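Local structure of NADA (Neisseria meningitidis, 4CJD) at residues F30-I36 and P48-V54; I12-A16 and I39-P44. The protein is a trimeric autotransporter adhesin of the meningococcal surface and a vaccine antigen, and probably mediates adhesion to and entry into human epithelial cells. All blocks are in the same frame, centred on the assembly; numbering follows the deposited sequence.

Interaction 1: residues F30-I36 and P48-V54. Unlike the reference sequence in segment 48-54: Pro48 (reference Thr).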
loop_
_atom_site.group_PDB
_atom_site.type_symbol
_atom_site.label_atom_id
_atom_site.label_comp_id
_atom_site.label_asym_id
_atom_site.label_seq_id
_atom_site.Cartn_x
_atom_site.Cartn_y
_atom_site.Cartn_z
ATOM N N PHE A 30 16.102 -29.792 0.654
ATOM C CA PHE A 30 17.272 -30.581 1.021
ATOM C C PHE A 30 18.390 -29.643 1.427
ATOM O O PHE A 30 18.313 -28.398 1.247
ATOM C CB PHE A 30 17.727 -31.511 -0.127
ATOM C CG PHE A 30 18.250 -30.755 -1.336
ATOM C CD1 PHE A 30 17.354 -30.183 -2.249
ATOM C CD2 PHE A 30 19.622 -30.598 -1.546
ATOM C CE1 PHE A 30 17.813 -29.473 -3.366
ATOM C CE2 PHE A 30 20.112 -29.880 -2.670
ATOM C CZ PHE A 30 19.201 -29.335 -3.594
ATOM N N LYS A 31 19.425 -30.217 2.012
ATOM C CA LYS A 31 20.520 -29.401 2.525
ATOM C C LYS A 31 21.826 -30.076 2.243
ATOM O O LYS A 31 21.861 -31.257 1.834
ATOM C CB LYS A 31 20.357 -29.192 4.016
ATOM C CG LYS A 31 20.547 -30.468 4.830
ATOM C CD LYS A 31 20.170 -30.170 6.302
ATOM C CE LYS A 31 20.459 -31.307 7.221
ATOM N NZ LYS A 31 19.692 -32.519 6.874
ATOM N N VAL A 32 22.916 -29.342 2.487
ATOM C CA VAL A 32 24.235 -29.870 2.242
ATOM C C VAL A 32 24.388 -31.159 3.028
ATOM O O VAL A 32 24.030 -31.246 4.225
ATOM C CB VAL A 32 25.345 -28.871 2.618
ATOM C CG1 VAL A 32 26.780 -29.540 2.496
ATOM C CG2 VAL A 32 25.238 -27.560 1.760
ATOM N N GLY A 33 24.869 -32.172 2.325
ATOM C CA GLY A 33 25.091 -33.466 2.920
ATOM C C GLY A 33 23.946 -34.453 2.798
ATOM O O GLY A 33 24.143 -35.646 3.057
ATOM N N ASP A 34 22.752 -33.980 2.432
ATOM C CA ASP A 34 21.663 -34.907 2.100
ATOM C C ASP A 34 22.024 -35.747 0.862
ATOM O O ASP A 34 22.698 -35.273 -0.050
ATOM C CB ASP A 34 20.354 -34.180 1.832
ATOM C CG ASP A 34 19.733 -33.585 3.079
ATOM O OD1 ASP A 34 20.246 -33.740 4.198
ATOM O OD2 ASP A 34 18.736 -32.906 2.914
ATOM N N THR A 35 21.572 -36.993 0.824
ATOM C CA THR A 35 21.850 -37.821 -0.338
ATOM C C THR A 35 20.980 -37.369 -1.500
ATOM O O THR A 35 19.771 -37.115 -1.353
ATOM C CB THR A 35 21.584 -39.323 -0.060
ATOM O OG1 THR A 35 22.289 -39.711 1.114
ATOM C CG2 THR A 35 22.049 -40.215 -1.253
ATOM N N ILE A 36 21.606 -37.234 -2.650
ATOM C CA ILE A 36 20.894 -36.995 -3.896
ATOM C C ILE A 36 20.959 -38.316 -4.704
ATOM O O ILE A 36 22.033 -38.879 -4.856
ATOM C CB ILE A 36 21.528 -35.869 -4.677
ATOM C CG1 ILE A 36 21.120 -34.510 -4.072
ATOM C CG2 ILE A 36 21.126 -35.963 -6.202
ATOM C CD1 ILE A 36 22.020 -33.365 -4.632
ATOM N N PRO A 48 26.444 -37.222 -2.019
ATOM C CA PRO A 48 26.031 -36.145 -1.119
ATOM C C PRO A 48 25.770 -34.816 -1.819
ATOM O O PRO A 48 26.511 -34.407 -2.677
ATOM C CB PRO A 48 27.205 -36.018 -0.135
ATOM C CG PRO A 48 28.246 -37.003 -0.609
ATOM C CD PRO A 48 27.883 -37.498 -1.947
ATOM N N ALA A 49 24.674 -34.162 -1.458
ATOM C CA ALA A 49 24.455 -32.778 -1.891
ATOM C C ALA A 49 25.604 -31.857 -1.414
ATOM O O ALA A 49 25.987 -31.874 -0.238
ATOM C CB ALA A 49 23.133 -32.280 -1.385
ATOM N N THR A 50 26.172 -31.088 -2.340
ATOM C CA THR A 50 27.164 -30.084 -2.020
ATOM C C THR A 50 26.474 -28.744 -1.964
ATOM O O THR A 50 25.331 -28.625 -2.390
ATOM C CB THR A 50 28.242 -29.968 -3.087
ATOM O OG1 THR A 50 27.599 -29.484 -4.281
ATOM C CG2 THR A 50 28.943 -31.321 -3.334
ATOM N N GLU A 51 27.185 -27.711 -1.545
ATOM C CA GLU A 51 26.611 -26.378 -1.602
ATOM C C GLU A 51 26.302 -25.956 -3.074
ATOM O O GLU A 51 25.330 -25.243 -3.291
ATOM C CB GLU A 51 27.540 -25.400 -0.884
ATOM C CG GLU A 51 27.078 -23.935 -0.874
ATOM C CD GLU A 51 25.714 -23.693 -0.203
ATOM O OE1 GLU A 51 25.210 -24.543 0.574
ATOM O OE2 GLU A 51 25.142 -22.613 -0.463
ATOM N N ASP A 52 27.074 -26.432 -4.071
ATOM C CA ASP A 52 26.766 -26.141 -5.462
ATOM C C ASP A 52 25.375 -26.675 -5.826
ATOM O O ASP A 52 24.653 -26.019 -6.549
ATOM C CB ASP A 52 27.768 -26.757 -6.447
ATOM C CG ASP A 52 29.142 -26.070 -6.448
ATOM O OD1 ASP A 52 29.270 -24.906 -6.026
ATOM O OD2 ASP A 52 30.106 -26.731 -6.904
ATOM N N ASP A 53 25.042 -27.894 -5.387
ATOM C CA ASP A 53 23.730 -28.480 -5.673
ATOM C C ASP A 53 22.624 -27.685 -5.049
ATOM O O ASP A 53 21.550 -27.525 -5.625
ATOM C CB ASP A 53 23.595 -29.900 -5.145
ATOM C CG ASP A 53 24.507 -30.859 -5.817
ATOM O OD1 ASP A 53 24.429 -30.980 -7.050
ATOM O OD2 ASP A 53 25.312 -31.495 -5.101
ATOM N N VAL A 54 22.874 -27.233 -3.839
ATOM C CA VAL A 54 21.908 -26.417 -3.138
ATOM C C VAL A 54 21.655 -25.103 -3.892
ATOM O O VAL A 54 20.504 -24.722 -4.113
ATOM C CB VAL A 54 22.363 -26.130 -1.712
ATOM C CG1 VAL A 54 21.593 -24.912 -1.144
ATOM C CG2 VAL A 54 22.195 -27.400 -0.823
#

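Interaction 2: residues I12-A16 and I39-P44. Unlike the reference sequence in segment 39-44: Glu40 (reference Asn), Gln43 (reference Lys), Pro44 (reference Ile).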
loop_
_atom_site.group_PDB
_atom_site.type_symbol
_atom_site.label_atom_id
_atom_site.label_comp_id
_atom_site.label_asym_id
_atom_site.label_seq_id
_atom_site.Cartn_x
_atom_site.Cartn_y
_atom_site.Cartn_z
ATOM N N ILE A 12 11.979 -50.825 -13.240
ATOM C CA ILE A 12 10.844 -49.908 -13.140
ATOM C C ILE A 12 10.642 -49.485 -11.695
ATOM O O ILE A 12 10.526 -48.290 -11.385
ATOM C CB ILE A 12 9.539 -50.562 -13.701
ATOM C CG1 ILE A 12 9.684 -50.799 -15.209
ATOM C CG2 ILE A 12 8.322 -49.684 -13.386
ATOM C CD1 ILE A 12 8.527 -51.586 -15.875
ATOM N N ALA A 13 10.614 -50.470 -10.805
ATOM C CA ALA A 13 10.412 -50.229 -9.382
ATOM C C ALA A 13 11.477 -49.283 -8.831
ATOM O O ALA A 13 11.173 -48.378 -8.069
ATOM C CB ALA A 13 10.417 -51.541 -8.617
ATOM N N LYS A 14 12.731 -49.509 -9.223
ATOM C CA LYS A 14 13.848 -48.698 -8.710
ATOM C C LYS A 14 13.802 -47.295 -9.267
ATOM O O LYS A 14 14.102 -46.328 -8.575
ATOM C CB LYS A 14 15.183 -49.385 -9.040
ATOM C CG LYS A 14 15.433 -50.598 -8.147
ATOM C CD LYS A 14 16.526 -51.516 -8.677
ATOM C CE LYS A 14 17.104 -52.355 -7.547
ATOM N NZ LYS A 14 17.947 -53.483 -8.085
ATOM N N ALA A 15 13.393 -47.176 -10.524
ATOM C CA ALA A 15 13.269 -45.864 -11.130
ATOM C C ALA A 15 12.121 -45.094 -10.474
ATOM O O ALA A 15 12.199 -43.885 -10.274
ATOM C CB ALA A 15 13.048 -45.992 -12.648
ATOM N N ALA A 16 11.048 -45.800 -10.138
ATOM C CA ALA A 16 9.942 -45.164 -9.409
ATOM C C ALA A 16 10.395 -44.712 -8.012
ATOM O O ALA A 16 10.140 -43.580 -7.580
ATOM C CB ALA A 16 8.737 -46.137 -9.319
ATOM N N ILE A 39 19.530 -42.691 -11.175
ATOM C CA ILE A 39 19.572 -44.048 -11.654
ATOM C C ILE A 39 20.769 -44.164 -12.575
ATOM O O ILE A 39 20.948 -43.320 -13.457
ATOM C CB ILE A 39 18.287 -44.409 -12.412
ATOM C CG1 ILE A 39 17.115 -44.604 -11.444
ATOM C CG2 ILE A 39 18.518 -45.644 -13.268
ATOM C CD1 ILE A 39 17.119 -45.981 -10.753
ATOM N N GLU A 40 21.591 -45.187 -12.353
ATOM C CA GLU A 40 22.750 -45.453 -13.194
ATOM C C GLU A 40 22.891 -46.961 -13.406
ATOM O O GLU A 40 22.863 -47.739 -12.443
ATOM C CB GLU A 40 24.020 -44.877 -12.565
ATOM C CG GLU A 40 24.026 -43.362 -12.476
ATOM C CD GLU A 40 25.157 -42.835 -11.610
ATOM O OE1 GLU A 40 26.088 -43.626 -11.315
ATOM O OE2 GLU A 40 25.108 -41.640 -11.224
ATOM N N ASN A 41 23.028 -47.373 -14.664
ATOM C CA ASN A 41 23.017 -48.792 -14.993
ATOM C C ASN A 41 21.773 -49.423 -14.378
ATOM O O ASN A 41 21.848 -50.495 -13.765
ATOM C CB ASN A 41 24.285 -49.495 -14.487
ATOM C CG ASN A 41 25.565 -48.764 -14.880
ATOM O OD1 ASN A 41 25.573 -47.931 -15.790
ATOM N ND2 ASN A 41 26.659 -49.083 -14.193
ATOM N N GLY A 42 20.643 -48.717 -14.490
ATOM C CA GLY A 42 19.382 -49.181 -13.936
ATOM C C GLY A 42 19.367 -49.397 -12.427
ATOM O O GLY A 42 18.393 -49.954 -11.873
ATOM N N GLN A 43 20.446 -48.978 -11.755
ATOM C CA GLN A 43 20.515 -49.059 -10.299
ATOM C C GLN A 43 20.442 -47.650 -9.698
ATOM O O GLN A 43 20.958 -46.692 -10.277
ATOM C CB GLN A 43 21.799 -49.776 -9.840
ATOM C CG GLN A 43 21.914 -51.255 -10.276
ATOM C CD GLN A 43 20.600 -52.005 -10.135
ATOM O OE1 GLN A 43 20.087 -52.212 -9.026
ATOM N NE2 GLN A 43 20.030 -52.387 -11.269
ATOM N N PRO A 44 19.792 -47.517 -8.536
ATOM C CA PRO A 44 19.831 -46.245 -7.803
ATOM C C PRO A 44 21.237 -45.946 -7.277
ATOM O O PRO A 44 21.924 -46.841 -6.791
ATOM C CB PRO A 44 18.852 -46.467 -6.648
ATOM C CG PRO A 44 18.644 -47.929 -6.569
ATOM C CD PRO A 44 18.892 -48.500 -7.911
#

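Interaction 1: residues F30-I36 and P48-V54
Ala49 turns its methyl toward segment 30-36, where Ile36 CD1 and the edge of the Phe30 ring both touch it. Its CB lies 3.6 Å from Ile36 CD1 and 3.9 Å from Phe30 CD2. Ala49 is the buried residue of this otherwise surface-lying contact. Two backbone bonds hold it on both its polar atoms. Ala49 N gives a nearly straight bond to Asp34 O (2.7 Å), and Gly33 N gives one to Ala49 O (2.8 Å).

Phe30 has CG between its backbone N and carbonyl carbon (chi1 66°), which sets the ring against Asp53 and Val54 of helix 51-56. Asp53 O meets the ring at its edge, 3.6 Å from Phe30 CZ. Val54 CG2 approaches the same ring obliquely, and also touches Val32 CG2 at 4.0 Å. Val32 CG2 lies 3.2 Å from OE1 of Glu51, which is bent at chi2; these side chains cross at about a right angle. Ile36 CD1 ends against the carboxylate of Asp53.

Thr50, the N-cap residue, fixes that carboxylate: it donates its backbone N-H to the anti lone pair of Asp53 OD2. Within segment 30-36, Asp34 OD2 accepts the N-H of Lys31 from above the carboxylate plane, and OD1 forms a salt bridge with Lys31 NZ. This braces the type II turn from Lys31 to Asp34.

Arg47 forms a salt bridge with Asp53 OD1. Tyr21 OH of helix 9-28 hydrogen-bonds to Thr35 O. The contact thus joins the open end of hairpin 35-40/43-48 to the N-terminus of helix 51-56.

Interaction 2: residues I12-A16 and I39-P44
Lys14 lays its aliphatic chain against CD of Pro44, with its own CD 3.9 Å from Pro44 CD. The two side chains run at a slant to one another. Lys14 CB and CG also stay close to the same proline carbon, so three lysine carbons gather on one corner of the ring.

Beyond CG the lysine is extended, with chi2, chi3 and chi4 all near 180°. This carries the ammonium group past the proline to Gln43. There Lys14 NZ donates to Gln43 OE1 at 2.7 Å. The nitrogen lies in the carbonyl plane, on a lone pair of the oxygen, with a C=O...N angle of 137°. Gln43 starts away from the helix, but its chain bends at chi2 (-42°) and brings the amide back to the lysine. Asp10, one turn earlier, makes a salt bridge with the same NZ, so the ammonium group is shared between an acid of its own helix and the hairpin amide.

Ile39 adds a second apolar patch. Its CD1 rests 3.7 Å from Lys14 O and 3.9 Å from Ala15 CA. Within segment 12-16 it meets mainly backbone atoms, with Ala15 CB more distant.

Glu40 to Gln43 form a type I' turn, a tight two-residue connection between the strands. Gly42 lies in it at positive phi.

Val18, further along helix 9-28, also touches Ile39 and Pro44. On the trimer side, Ala13 and Ala16 pack against both neighbouring subunits. The turn end of hairpin 35-40/43-48 thus lies on the outer side of the helix, which helps build the trimeric core of the head.

How the interactions relate
Both interactions belong to the head domain, and their centres are 20 Å apart. They share the hairpin of strands 35-40 and 43-48. Interaction 2 holds its turn end to helix 9-28, while interaction 1 holds its open end to the start of helix 51-56. Along the chain the segments alternate: 12-16, 30-36, 39-44, 48-54, so the two contacts interlock along the sequence. The segments adjoin in sequence but do not otherwise touch. Together they anchor the two ends of the hairpin within the excursion between helix 9-28 and the long helix 64-113. Only interaction 2 includes residues that pack against the other subunits.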